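Local coordinates for protein 11R-lipoxygenase (Gersemia fruticosa, PDB 3VF1) that probably catalyses the insertion of molecular oxygen into polyunsaturated fatty acids at a non-heme iron centre, in a calcium-dependent manner, at residues 379-384 and 594-599; 327-332 and 450-455; 347-352 and 373-378; 227-232 and 588-593; 315-320 and 458-463. All coordinates share one frame; numbering follows the deposited sequence.

Interaction 1: residues 379-384 and 594-599; sequences LRCADT and TLMRQP
Cys381 is the first residue of 379-384 to meet the loop 594-599, and its sulfur is the atom of this side chain that does the touching. SG stands anti to the backbone N (chi1 -169°), which carries it out from helix 369-410 against the peptide linking Thr594 and Leu595; SG is 3.9 Å from Leu595 N, a packing distance. The same sulfur lies 4.1 Å from CG of Met596, whose side chain bends at chi2. One turn on, Thr384 offers its methyl rather than its hydroxyl: CG2 rests 3.9 Å from Thr594 CA and 4.0 Å from Thr594 CG2, the two side chains crossing obliquely. The hydroxyls are served by others. Thr384 OG1 is hydrogen-bonded with Ser592 OG and Pro593 O, just upstream of the loop, while Thr594 OG1 bonds to Val449 O. Further along the same helix comes the iron ligand His392, its side chain about 10 Å from that of Thr384. No hydrogen bond spans the two segments, so the buried seam rests on a thiol and a methyl packed against backbone, a methylene and a second methyl, and polar links beside it, including Gln385 NE2 to Thr594 O, would fix the loop along the helix.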
# COMPACT_ATOMS: atom_id res chain seq x y z
N LEU A 379 18.04 12.61 13.80
CA LEU A 379 16.62 12.91 13.68
C LEU A 379 16.01 12.13 12.52
O LEU A 379 14.91 11.58 12.64
CB LEU A 379 16.41 14.41 13.47
CG LEU A 379 14.96 14.88 13.38
CD1 LEU A 379 14.21 14.61 14.68
CD2 LEU A 379 14.90 16.36 13.03
N ARG A 380 16.73 12.07 11.41
CA ARG A 380 16.27 11.33 10.24
C ARG A 380 16.25 9.83 10.50
O ARG A 380 15.36 9.12 10.02
CB ARG A 380 17.17 11.63 9.03
CG ARG A 380 17.08 13.06 8.54
CD ARG A 380 15.72 13.35 7.93
NE ARG A 380 15.47 12.54 6.74
CZ ARG A 380 14.28 12.36 6.19
NH1 ARG A 380 13.20 12.92 6.72
NH2 ARG A 380 14.16 11.61 5.10
N CYS A 381 17.22 9.35 11.26
CA CYS A 381 17.29 7.93 11.58
C CYS A 381 16.03 7.50 12.33
O CYS A 381 15.46 6.45 12.04
CB CYS A 381 18.53 7.62 12.41
SG CYS A 381 18.87 5.85 12.59
N ALA A 382 15.61 8.32 13.29
CA ALA A 382 14.38 8.06 14.03
C ALA A 382 13.20 8.01 13.07
O ALA A 382 12.33 7.14 13.18
CB ALA A 382 14.17 9.13 15.08
N ASP A 383 13.17 8.95 12.13
CA ASP A 383 12.07 9.04 11.17
C ASP A 383 12.01 7.80 10.29
O ASP A 383 10.93 7.36 9.90
CB ASP A 383 12.22 10.30 10.31
CG ASP A 383 11.05 10.50 9.37
OD1 ASP A 383 10.00 11.02 9.81
OD2 ASP A 383 11.18 10.13 8.18
N THR A 384 13.18 7.25 9.97
CA THR A 384 13.25 6.04 9.15
C THR A 384 12.57 4.87 9.86
O THR A 384 11.83 4.11 9.24
CB THR A 384 14.70 5.66 8.83
OG1 THR A 384 15.31 6.69 8.04
CG2 THR A 384 14.75 4.34 8.07
N THR A 594 19.31 4.37 8.23
CA THR A 594 18.45 3.30 8.71
C THR A 594 18.88 2.81 10.09
O THR A 594 18.07 2.32 10.87
CB THR A 594 18.44 2.10 7.74
OG1 THR A 594 19.77 1.59 7.58
CG2 THR A 594 17.90 2.52 6.38
N LEU A 595 20.17 2.94 10.38
CA LEU A 595 20.70 2.53 11.68
C LEU A 595 21.91 3.37 12.08
O LEU A 595 22.50 4.06 11.25
CB LEU A 595 21.07 1.05 11.66
CG LEU A 595 22.18 0.61 10.70
CD1 LEU A 595 23.56 0.95 11.23
CD2 LEU A 595 22.08 -0.88 10.40
N MET A 596 22.26 3.30 13.35
CA MET A 596 23.49 3.90 13.85
C MET A 596 24.27 2.84 14.62
O MET A 596 23.70 2.09 15.41
CB MET A 596 23.18 5.09 14.76
CG MET A 596 22.63 6.31 14.03
SD MET A 596 23.81 7.04 12.88
CE MET A 596 22.97 8.55 12.43
N ARG A 597 25.58 2.78 14.38
CA ARG A 597 26.42 1.75 14.98
C ARG A 597 27.09 2.24 16.26
O ARG A 597 27.74 1.47 16.96
CB ARG A 597 27.47 1.29 13.99
CG ARG A 597 26.92 0.52 12.81
CD ARG A 597 28.04 0.08 11.89
NE ARG A 597 28.68 1.23 11.26
CZ ARG A 597 29.98 1.30 10.95
NH1 ARG A 597 30.79 0.29 11.22
NH2 ARG A 597 30.46 2.40 10.38
N GLN A 598 26.96 3.53 16.54
CA GLN A 598 27.51 4.11 17.75
C GLN A 598 26.44 4.91 18.46
O GLN A 598 25.52 5.43 17.82
CB GLN A 598 28.69 5.02 17.42
CG GLN A 598 29.86 4.32 16.75
CD GLN A 598 30.59 3.39 17.70
OE1 GLN A 598 30.45 3.49 18.92
NE2 GLN A 598 31.39 2.49 17.15
N PRO A 599 26.54 5.02 19.79
CA PRO A 599 25.59 5.86 20.52
C PRO A 599 25.75 7.33 20.13
O PRO A 599 26.81 7.70 19.61
CB PRO A 599 25.96 5.64 21.99
CG PRO A 599 27.38 5.17 21.96
CD PRO A 599 27.53 4.40 20.68

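Interaction 2: residues 327-332 and 450-455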
# COMPACT_ATOMS: atom_id res chain seq x y z
N ARG A 327 23.26 -1.71 17.53
CA ARG A 327 22.69 -0.54 16.87
C ARG A 327 22.03 0.36 17.91
O ARG A 327 21.68 -0.08 19.00
CB ARG A 327 21.68 -0.97 15.81
CG ARG A 327 22.26 -1.93 14.79
CD ARG A 327 21.18 -2.52 13.90
NE ARG A 327 21.71 -3.61 13.08
CZ ARG A 327 20.97 -4.39 12.30
NH1 ARG A 327 19.66 -4.20 12.22
NH2 ARG A 327 21.54 -5.36 11.60
N TYR A 328 21.87 1.63 17.55
CA TYR A 328 21.35 2.61 18.49
C TYR A 328 20.29 3.50 17.85
O TYR A 328 20.24 3.65 16.63
CB TYR A 328 22.49 3.48 19.02
CG TYR A 328 23.60 2.69 19.66
CD1 TYR A 328 24.61 2.14 18.90
CD2 TYR A 328 23.63 2.50 21.04
CE1 TYR A 328 25.63 1.41 19.48
CE2 TYR A 328 24.65 1.77 21.63
CZ TYR A 328 25.64 1.23 20.85
OH TYR A 328 26.66 0.51 21.43
N ILE A 329 19.44 4.07 18.69
CA ILE A 329 18.44 5.04 18.26
C ILE A 329 18.09 5.90 19.46
O ILE A 329 18.26 5.48 20.60
CB ILE A 329 17.17 4.35 17.72
CG1 ILE A 329 16.41 5.29 16.77
CG2 ILE A 329 16.26 3.91 18.86
CD1 ILE A 329 17.17 5.63 15.50
N THR A 330 17.60 7.10 19.19
CA THR A 330 17.18 7.99 20.26
C THR A 330 15.67 8.22 20.15
O THR A 330 14.98 7.48 19.45
CB THR A 330 17.93 9.33 20.20
OG1 THR A 330 17.48 10.10 19.08
CG2 THR A 330 19.43 9.10 20.09
N THR A 331 15.17 9.23 20.86
CA THR A 331 13.75 9.53 20.86
C THR A 331 13.60 11.03 20.67
O THR A 331 13.08 11.73 21.54
CB THR A 331 13.11 9.10 22.19
OG1 THR A 331 13.70 9.83 23.27
CG2 THR A 331 13.32 7.61 22.41
N PRO A 332 14.04 11.53 19.51
CA PRO A 332 14.31 12.95 19.30
C PRO A 332 13.09 13.83 19.11
O PRO A 332 11.97 13.34 18.91
CB PRO A 332 15.13 12.95 18.01
CG PRO A 332 14.60 11.78 17.25
CD PRO A 332 14.24 10.74 18.28
N LEU A 450 17.39 -1.96 10.08
CA LEU A 450 16.91 -1.01 11.08
C LEU A 450 17.64 -1.20 12.41
O LEU A 450 17.96 -2.33 12.79
CB LEU A 450 15.41 -1.18 11.30
CG LEU A 450 14.51 -0.88 10.11
CD1 LEU A 450 13.06 -1.14 10.48
CD2 LEU A 450 14.69 0.56 9.64
N SER A 451 17.89 -0.10 13.11
CA SER A 451 18.54 -0.18 14.42
C SER A 451 17.60 -0.75 15.47
O SER A 451 18.04 -1.31 16.47
CB SER A 451 19.08 1.18 14.85
OG SER A 451 18.05 2.14 14.96
N ILE A 452 16.29 -0.61 15.25
CA ILE A 452 15.31 -1.22 16.14
C ILE A 452 15.07 -2.68 15.75
O ILE A 452 14.20 -3.34 16.30
CB ILE A 452 13.96 -0.47 16.16
CG1 ILE A 452 13.25 -0.59 14.80
CG2 ILE A 452 14.16 0.98 16.56
CD1 ILE A 452 11.86 0.02 14.79
N GLY A 453 15.86 -3.17 14.80
CA GLY A 453 15.83 -4.58 14.45
C GLY A 453 16.24 -5.40 15.65
O GLY A 453 16.85 -4.89 16.59
N GLY A 454 15.91 -6.69 15.62
CA GLY A 454 16.19 -7.57 16.74
C GLY A 454 14.94 -7.86 17.55
O GLY A 454 15.00 -8.53 18.58
N GLY A 455 13.80 -7.36 17.08
CA GLY A 455 12.53 -7.59 17.74
C GLY A 455 11.70 -6.33 17.92
O GLY A 455 10.48 -6.38 17.96
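The tight part of this contact is Arg327 laid along the turn at Leu450 and Ser451. Its CB sits 3.5 Å from Ser451 CB, and the chain, extended from CG to NE, runs past the serine backbone until NH1 reaches Leu450 O at 2.6 Å (N-H...O angle 145°). The oxygen lies at the guanidinium edge, near its plane, whereas NH1 approaches from above the carbonyl plane. Gly453 N closes the type I turn by binding the same oxygen from the other face, at 3.0 Å. NH1 also bonds to Asp447 O, and NH2 forms a salt bridge with Asp325.

The rest is looser. Ser451 OG gives Tyr328 O a weak bond of 3.1 Å, Ile329 CG2 is 4.3 Å from Ile452 CG2, and Tyr328, whose CB points away from the turn, is partly exposed. A leucine in place of Arg327 would probably leave Leu450 O with the turn bond alone and Asp325 without its charged mate. Since both carbonyls bound by NH1 belong to the end of helix 445-449 and the turn after it, the positive charge is likely to be well placed to offset the partial negative charge of that helix terminus.

Interaction 3: residues 347-352 and 373-378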
# COMPACT_ATOMS: atom_id res chain seq x y z
N ILE A 347 15.48 24.20 13.08
CA ILE A 347 16.13 25.23 13.88
C ILE A 347 16.58 24.74 15.25
O ILE A 347 17.32 25.43 15.95
CB ILE A 347 15.21 26.46 14.07
CG1 ILE A 347 13.92 26.06 14.79
CG2 ILE A 347 14.90 27.09 12.72
CD1 ILE A 347 13.05 27.24 15.16
N ALA A 348 16.15 23.54 15.64
CA ALA A 348 16.52 22.99 16.94
C ALA A 348 16.23 21.49 17.00
O ALA A 348 15.27 21.02 16.40
CB ALA A 348 15.79 23.71 18.05
N ILE A 349 17.07 20.76 17.72
CA ILE A 349 16.91 19.31 17.86
C ILE A 349 17.34 18.84 19.24
O ILE A 349 18.36 19.27 19.78
CB ILE A 349 17.74 18.55 16.81
CG1 ILE A 349 17.22 18.84 15.40
CG2 ILE A 349 17.70 17.05 17.09
CD1 ILE A 349 18.09 18.25 14.30
N GLN A 350 16.55 17.93 19.82
CA GLN A 350 16.89 17.29 21.08
C GLN A 350 16.79 15.78 20.88
O GLN A 350 15.74 15.28 20.50
CB GLN A 350 15.94 17.75 22.18
CG GLN A 350 16.28 17.24 23.57
CD GLN A 350 15.34 17.77 24.63
OE1 GLN A 350 15.42 18.93 25.02
NE2 GLN A 350 14.43 16.92 25.10
N LEU A 351 17.88 15.07 21.12
CA LEU A 351 17.97 13.66 20.75
C LEU A 351 17.10 12.74 21.61
O LEU A 351 16.50 11.79 21.11
CB LEU A 351 19.43 13.18 20.79
CG LEU A 351 20.38 13.90 19.84
CD1 LEU A 351 21.79 13.32 19.95
CD2 LEU A 351 19.89 13.84 18.41
N TYR A 352 17.01 13.03 22.91
CA TYR A 352 16.19 12.23 23.81
C TYR A 352 15.06 13.06 24.41
O TYR A 352 15.16 14.28 24.50
CB TYR A 352 17.05 11.62 24.93
CG TYR A 352 18.05 10.59 24.46
CD1 TYR A 352 17.68 9.27 24.24
CD2 TYR A 352 19.38 10.94 24.25
CE1 TYR A 352 18.60 8.32 23.82
CE2 TYR A 352 20.31 10.00 23.83
CZ TYR A 352 19.92 8.70 23.62
OH TYR A 352 20.84 7.77 23.20
N ILE A 373 25.21 18.72 11.70
CA ILE A 373 25.00 17.64 10.73
C ILE A 373 24.73 16.33 11.46
O ILE A 373 23.85 15.57 11.07
CB ILE A 373 26.21 17.49 9.78
CG1 ILE A 373 26.20 18.62 8.75
CG2 ILE A 373 26.17 16.14 9.08
CD1 ILE A 373 27.43 18.66 7.87
N MET A 374 25.50 16.07 12.52
CA MET A 374 25.30 14.86 13.31
C MET A 374 23.89 14.84 13.89
O MET A 374 23.19 13.83 13.81
CB MET A 374 26.34 14.80 14.44
CG MET A 374 26.13 13.64 15.42
SD MET A 374 26.41 12.01 14.69
CE MET A 374 28.20 11.92 14.72
N ALA A 375 23.48 15.96 14.48
CA ALA A 375 22.17 16.05 15.11
C ALA A 375 21.06 15.74 14.10
O ALA A 375 20.11 15.03 14.41
CB ALA A 375 21.97 17.43 15.70
N LYS A 376 21.20 16.27 12.89
CA LYS A 376 20.20 16.06 11.85
C LYS A 376 20.13 14.60 11.43
O LYS A 376 19.04 14.07 11.18
CB LYS A 376 20.51 16.94 10.63
CG LYS A 376 20.24 18.42 10.87
CD LYS A 376 20.35 19.24 9.59
CE LYS A 376 21.77 19.21 9.02
NZ LYS A 376 21.89 20.05 7.80
N LEU A 377 21.28 13.94 11.34
CA LEU A 377 21.32 12.54 10.94
C LEU A 377 20.55 11.66 11.92
O LEU A 377 19.86 10.72 11.51
CB LEU A 377 22.77 12.05 10.83
CG LEU A 377 23.56 12.63 9.65
CD1 LEU A 377 25.05 12.33 9.80
CD2 LEU A 377 23.03 12.09 8.33
N TRP A 378 20.65 11.97 13.20
CA TRP A 378 19.97 11.19 14.23
C TRP A 378 18.46 11.42 14.23
O TRP A 378 17.69 10.54 14.60
CB TRP A 378 20.55 11.50 15.62
CG TRP A 378 21.82 10.76 15.91
CD1 TRP A 378 23.10 11.21 15.73
CD2 TRP A 378 21.94 9.43 16.43
NE1 TRP A 378 24.00 10.25 16.11
CE2 TRP A 378 23.32 9.14 16.54
CE3 TRP A 378 21.02 8.45 16.81
CZ2 TRP A 378 23.79 7.92 17.01
CZ3 TRP A 378 21.49 7.24 17.28
CH2 TRP A 378 22.86 6.99 17.38
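Strand 344-350, in the antiparallel sheet of the lipoxygenase domain, lies here against the early part of helix 369-410, the long helix that further on carries the iron ligands His392 and His397; Ile349 of the strand and Leu351 just after its end make the contact. The strand carries a classic beta bulge, with Ile347 and Ala348 both opposite Leu335. Ile349 reaches in with CD1, which lies 3.8 Å from Ala375 O, 4.2 Å from Ala375 CB and 4.1 Å from Lys376 CG. Its CG1 is anti to the carbonyl carbon (chi1 -65°), and an extended chi2 carries the delta methyl to the join between Ala375 and Lys376. Leu351 uses CD2, at 3.7 Å from Trp378 CB; the two side chains cross at about a right angle, and the indole leads off towards Met596. Ala375 is covered in addition by Trp362. Between the two contacting residues, Gln350 points the other way: NE2 donates to Tyr352 O at 2.8 Å and also bonds to Asn279 O. The ammonium of Lys376 likewise leaves the interface, to a salt bridge with Asp254. What remains is delta methyls against helix backbone, CB atoms and the Lys376 CG, with no hydrogen bond across; the side-chain packing is apolar, while the polar ends of Gln350 and Lys376 find partners at its flanks.

Interaction 4: residues 227-232 and 588-593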
# COMPACT_ATOMS: atom_id res chain seq x y z
N ASP A 227 34.74 5.50 3.78
CA ASP A 227 35.81 6.47 3.98
C ASP A 227 35.25 7.87 4.19
O ASP A 227 35.70 8.60 5.06
CB ASP A 227 36.78 6.45 2.80
CG ASP A 227 37.47 5.11 2.63
OD1 ASP A 227 37.85 4.50 3.65
OD2 ASP A 227 37.62 4.66 1.47
N CYS A 228 34.27 8.23 3.37
CA CYS A 228 33.63 9.54 3.49
C CYS A 228 32.18 9.50 3.01
O CYS A 228 31.74 8.52 2.40
CB CYS A 228 34.41 10.59 2.71
SG CYS A 228 34.42 10.35 0.93
N LEU A 229 31.45 10.57 3.29
CA LEU A 229 30.02 10.64 3.00
C LEU A 229 29.72 10.51 1.51
O LEU A 229 28.67 9.99 1.13
CB LEU A 229 29.46 11.96 3.53
CG LEU A 229 29.49 12.12 5.05
CD1 LEU A 229 29.33 13.57 5.46
CD2 LEU A 229 28.41 11.26 5.69
N GLU A 230 30.63 10.98 0.67
CA GLU A 230 30.41 10.99 -0.77
C GLU A 230 30.53 9.59 -1.38
O GLU A 230 30.07 9.37 -2.50
CB GLU A 230 31.40 11.93 -1.45
CG GLU A 230 31.33 13.36 -0.95
CD GLU A 230 29.92 13.92 -0.99
OE1 GLU A 230 29.54 14.51 -2.03
OE2 GLU A 230 29.19 13.77 0.01
N ASP A 231 31.12 8.66 -0.64
CA ASP A 231 31.32 7.31 -1.16
C ASP A 231 30.03 6.49 -1.20
O ASP A 231 29.98 5.44 -1.84
CB ASP A 231 32.38 6.57 -0.33
CG ASP A 231 33.79 7.02 -0.65
OD1 ASP A 231 34.01 7.60 -1.74
OD2 ASP A 231 34.70 6.78 0.18
N PHE A 232 28.99 6.97 -0.52
CA PHE A 232 27.70 6.30 -0.57
C PHE A 232 27.14 6.30 -1.99
O PHE A 232 26.28 5.48 -2.33
CB PHE A 232 26.71 6.96 0.39
CG PHE A 232 26.85 6.49 1.81
CD1 PHE A 232 26.43 5.23 2.19
CD2 PHE A 232 27.40 7.32 2.78
CE1 PHE A 232 26.56 4.80 3.50
CE2 PHE A 232 27.53 6.90 4.09
CZ PHE A 232 27.11 5.63 4.45
N PHE A 588 20.54 7.49 -1.42
CA PHE A 588 21.72 8.06 -0.78
C PHE A 588 21.54 7.97 0.73
O PHE A 588 20.82 8.77 1.33
CB PHE A 588 21.91 9.51 -1.23
CG PHE A 588 23.21 10.12 -0.78
CD1 PHE A 588 24.41 9.71 -1.33
CD2 PHE A 588 23.22 11.10 0.20
CE1 PHE A 588 25.60 10.27 -0.92
CE2 PHE A 588 24.41 11.66 0.62
CZ PHE A 588 25.60 11.25 0.06
N HIS A 589 22.22 7.00 1.34
CA HIS A 589 21.96 6.62 2.72
C HIS A 589 21.94 7.79 3.72
O HIS A 589 21.06 7.85 4.58
CB HIS A 589 22.98 5.57 3.18
CG HIS A 589 22.60 4.89 4.46
ND1 HIS A 589 22.01 3.64 4.49
CD2 HIS A 589 22.73 5.28 5.75
CE1 HIS A 589 21.79 3.29 5.75
NE2 HIS A 589 22.22 4.27 6.53
N PRO A 590 22.91 8.71 3.61
CA PRO A 590 22.97 9.82 4.58
C PRO A 590 21.72 10.69 4.61
O PRO A 590 21.49 11.37 5.60
CB PRO A 590 24.17 10.63 4.09
CG PRO A 590 25.02 9.65 3.36
CD PRO A 590 24.06 8.71 2.69
N ASN A 591 20.93 10.67 3.54
CA ASN A 591 19.71 11.47 3.49
C ASN A 591 18.65 10.94 4.46
O ASN A 591 17.76 11.68 4.88
CB ASN A 591 19.15 11.51 2.07
CG ASN A 591 17.92 12.39 1.95
OD1 ASN A 591 18.00 13.61 2.03
ND2 ASN A 591 16.76 11.76 1.75
N SER A 592 18.75 9.66 4.80
CA SER A 592 17.82 9.04 5.72
C SER A 592 18.40 7.73 6.27
O SER A 592 18.06 6.65 5.79
CB SER A 592 16.48 8.77 5.03
OG SER A 592 15.43 8.64 5.97
N PRO A 593 19.29 7.84 7.26
CA PRO A 593 19.97 6.68 7.86
C PRO A 593 19.00 5.65 8.41
O PRO A 593 17.98 6.02 8.99
CB PRO A 593 20.79 7.30 9.00
CG PRO A 593 20.94 8.74 8.63
CD PRO A 593 19.70 9.11 7.89
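Phe588 O accepts the N-H of Asn591 at 2.9 Å, and this bond folds 589-591 into a short 3-10 turn that presents Phe588, His589 and Pro590 together to Phe232. Pro590 CD lies over one face of the Phe232 ring in a CH-pi contact, 4.0 Å from the centroid and 27° off the normal, and Pro590 CG comes to 3.4 Å from Phe232 CD2. That same CD also sits above a face of the Phe588 ring, towards its rim, so this one carbon touches both phenylalanine rings, which meet it from different directions. His589 meets the Phe232 ring with its CB, 3.6 Å from Phe232 CD1; the imidazole plane is turned only 15° from the phenyl plane, but the rings are slid apart and barely overlap. Phe588 CE1 rests 3.7 Å from Phe232 CB, and its CZ is 3.5 Å from Leu229 O. Trp226 and Met613 also touch Phe232. Shortening Phe232 to an alanine would probably take from Pro590 the Phe232 face, leaving it Phe588 alone of the two rings, and open a gap beside His589 CB. With no hydrogen bond across, aromatic and proline surfaces join the two 3-10 turns, by fit rather than charge.

Interaction 5: residues 315-320 and 458-463; sequences EGIPTM and VTLMQK
Loop 315-320 runs past helix 456-465 with Ile317 and Leu460 closest in backbone, their CA atoms 6.7 Å apart. The helical side is regular, Lys463 N bonding to Thr459 O, whereas the loop turns at Gly316 with a positive phi of 96°, where a side chain would run into the preceding carbonyl oxygen. After that turn Ile317 points at the helix. Its CD1 fits among residues one turn apart, 3.9 Å from Thr459 CG2, 4.2 Å from Lys463 CD and 4.1 Å from Leu460 CA. The Ile317 and Thr459 side chains run alongside each other, pointing opposite ways, and Ile317 CG1 is 4.3 Å from Leu460 CD1. Lys463 is extended and begins anti to its amide nitrogen (chi1 -170°), which sends the ammonium alongside Ile317 to the start of the loop. There NZ lies 2.6 Å from Glu315 O and is hydrogen-bonded to Ile313 O; the Glu315 carboxylate stays apart, OE1 being 6.0 Å from NZ. On its inner side Leu460 packs on Met389 and Ile390. The arrangement is that of a surface loop lying on an amphipathic helix, whose buried side faces helix 369-410, the bearer of the iron ligands His392 and His397.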
# COMPACT_ATOMS: atom_id res chain seq x y z
N GLU A 315 10.20 5.69 22.39
CA GLU A 315 10.57 5.48 23.78
C GLU A 315 10.18 4.07 24.23
O GLU A 315 9.01 3.69 24.14
CB GLU A 315 9.90 6.53 24.66
CG GLU A 315 10.65 6.84 25.95
CD GLU A 315 10.14 8.10 26.62
OE1 GLU A 315 9.02 8.55 26.28
OE2 GLU A 315 10.86 8.65 27.48
N GLY A 316 11.16 3.31 24.70
CA GLY A 316 10.91 1.96 25.19
C GLY A 316 11.17 0.88 24.16
O GLY A 316 11.17 -0.30 24.48
N ILE A 317 11.40 1.29 22.91
CA ILE A 317 11.68 0.33 21.84
C ILE A 317 13.15 -0.07 21.85
O ILE A 317 14.03 0.78 21.68
CB ILE A 317 11.32 0.92 20.46
CG1 ILE A 317 9.89 1.46 20.46
CG2 ILE A 317 11.51 -0.13 19.37
CD1 ILE A 317 8.84 0.42 20.80
N PRO A 318 13.43 -1.37 22.05
CA PRO A 318 14.81 -1.85 22.13
C PRO A 318 15.50 -1.91 20.77
O PRO A 318 14.85 -2.17 19.75
CB PRO A 318 14.65 -3.26 22.69
CG PRO A 318 13.31 -3.69 22.22
CD PRO A 318 12.46 -2.46 22.24
N THR A 319 16.80 -1.66 20.75
CA THR A 319 17.59 -1.75 19.53
C THR A 319 18.47 -2.99 19.58
O THR A 319 18.71 -3.55 20.65
CB THR A 319 18.48 -0.51 19.35
OG1 THR A 319 19.27 -0.32 20.53
CG2 THR A 319 17.62 0.73 19.11
N MET A 320 18.94 -3.43 18.42
CA MET A 320 19.72 -4.66 18.34
C MET A 320 20.93 -4.60 19.25
O MET A 320 21.69 -3.63 19.23
CB MET A 320 20.16 -4.94 16.90
CG MET A 320 20.84 -6.29 16.74
SD MET A 320 20.89 -6.86 15.03
CE MET A 320 19.15 -7.17 14.73
N VAL A 458 8.65 -5.04 15.43
CA VAL A 458 7.28 -5.50 15.61
C VAL A 458 6.63 -4.76 16.77
O VAL A 458 5.45 -4.40 16.71
CB VAL A 458 7.22 -7.02 15.89
CG1 VAL A 458 5.78 -7.45 16.13
CG2 VAL A 458 7.83 -7.80 14.74
N THR A 459 7.40 -4.53 17.82
CA THR A 459 6.91 -3.84 19.00
C THR A 459 6.50 -2.41 18.67
O THR A 459 5.56 -1.88 19.26
CB THR A 459 7.99 -3.81 20.11
OG1 THR A 459 8.40 -5.15 20.42
CG2 THR A 459 7.45 -3.15 21.37
N LEU A 460 7.19 -1.79 17.72
CA LEU A 460 6.87 -0.43 17.31
C LEU A 460 5.51 -0.39 16.61
O LEU A 460 4.73 0.54 16.81
CB LEU A 460 7.95 0.13 16.38
CG LEU A 460 7.71 1.54 15.85
CD1 LEU A 460 7.52 2.53 17.00
CD2 LEU A 460 8.86 1.98 14.96
N MET A 461 5.24 -1.40 15.79
CA MET A 461 3.96 -1.50 15.11
C MET A 461 2.84 -1.71 16.12
O MET A 461 1.80 -1.06 16.06
CB MET A 461 3.97 -2.66 14.11
CG MET A 461 4.90 -2.44 12.93
SD MET A 461 4.53 -3.53 11.55
CE MET A 461 4.87 -5.13 12.29
N GLN A 462 3.06 -2.63 17.06
CA GLN A 462 2.08 -2.93 18.09
C GLN A 462 1.77 -1.70 18.92
O GLN A 462 0.63 -1.49 19.33
CB GLN A 462 2.59 -4.05 18.99
CG GLN A 462 2.73 -5.39 18.30
CD GLN A 462 3.34 -6.45 19.19
OE1 GLN A 462 4.29 -6.18 19.93
NE2 GLN A 462 2.80 -7.66 19.13
N LYS A 463 2.78 -0.87 19.15
CA LYS A 463 2.62 0.31 19.98
C LYS A 463 1.75 1.35 19.29
O LYS A 463 0.95 2.03 19.94
CB LYS A 463 3.98 0.91 20.33
CG LYS A 463 3.92 2.01 21.37
CD LYS A 463 5.30 2.46 21.80
CE LYS A 463 5.23 3.53 22.88
NZ LYS A 463 6.57 4.03 23.27

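How the interactions relate
From the N terminus, 227-232 opens interaction 4, 315-320 interaction 5 and 327-332 interaction 2. Interaction 3 closes first, tying the sheet to helix 369-410, which then opens interaction 1. Segment 450-455 closes interaction 2, 458-463 interaction 5, 588-593 interaction 4 and 594-599 interaction 1. Interaction 3 thus nests in 2, 2 in 5 and 5 in 4, while interaction 1 follows 3 in series and crosses 2, 4 and 5. Interaction 1 ties loop 594-599 to that helix, interactions 2 and 5 tie loops 327-332 and 315-320 to the turn after helix 445-449 and to helix 456-465, and interaction 4 joins two 3-10 turns. Interaction 1 touches 2, 3 and 4; interaction 5 touches only 2.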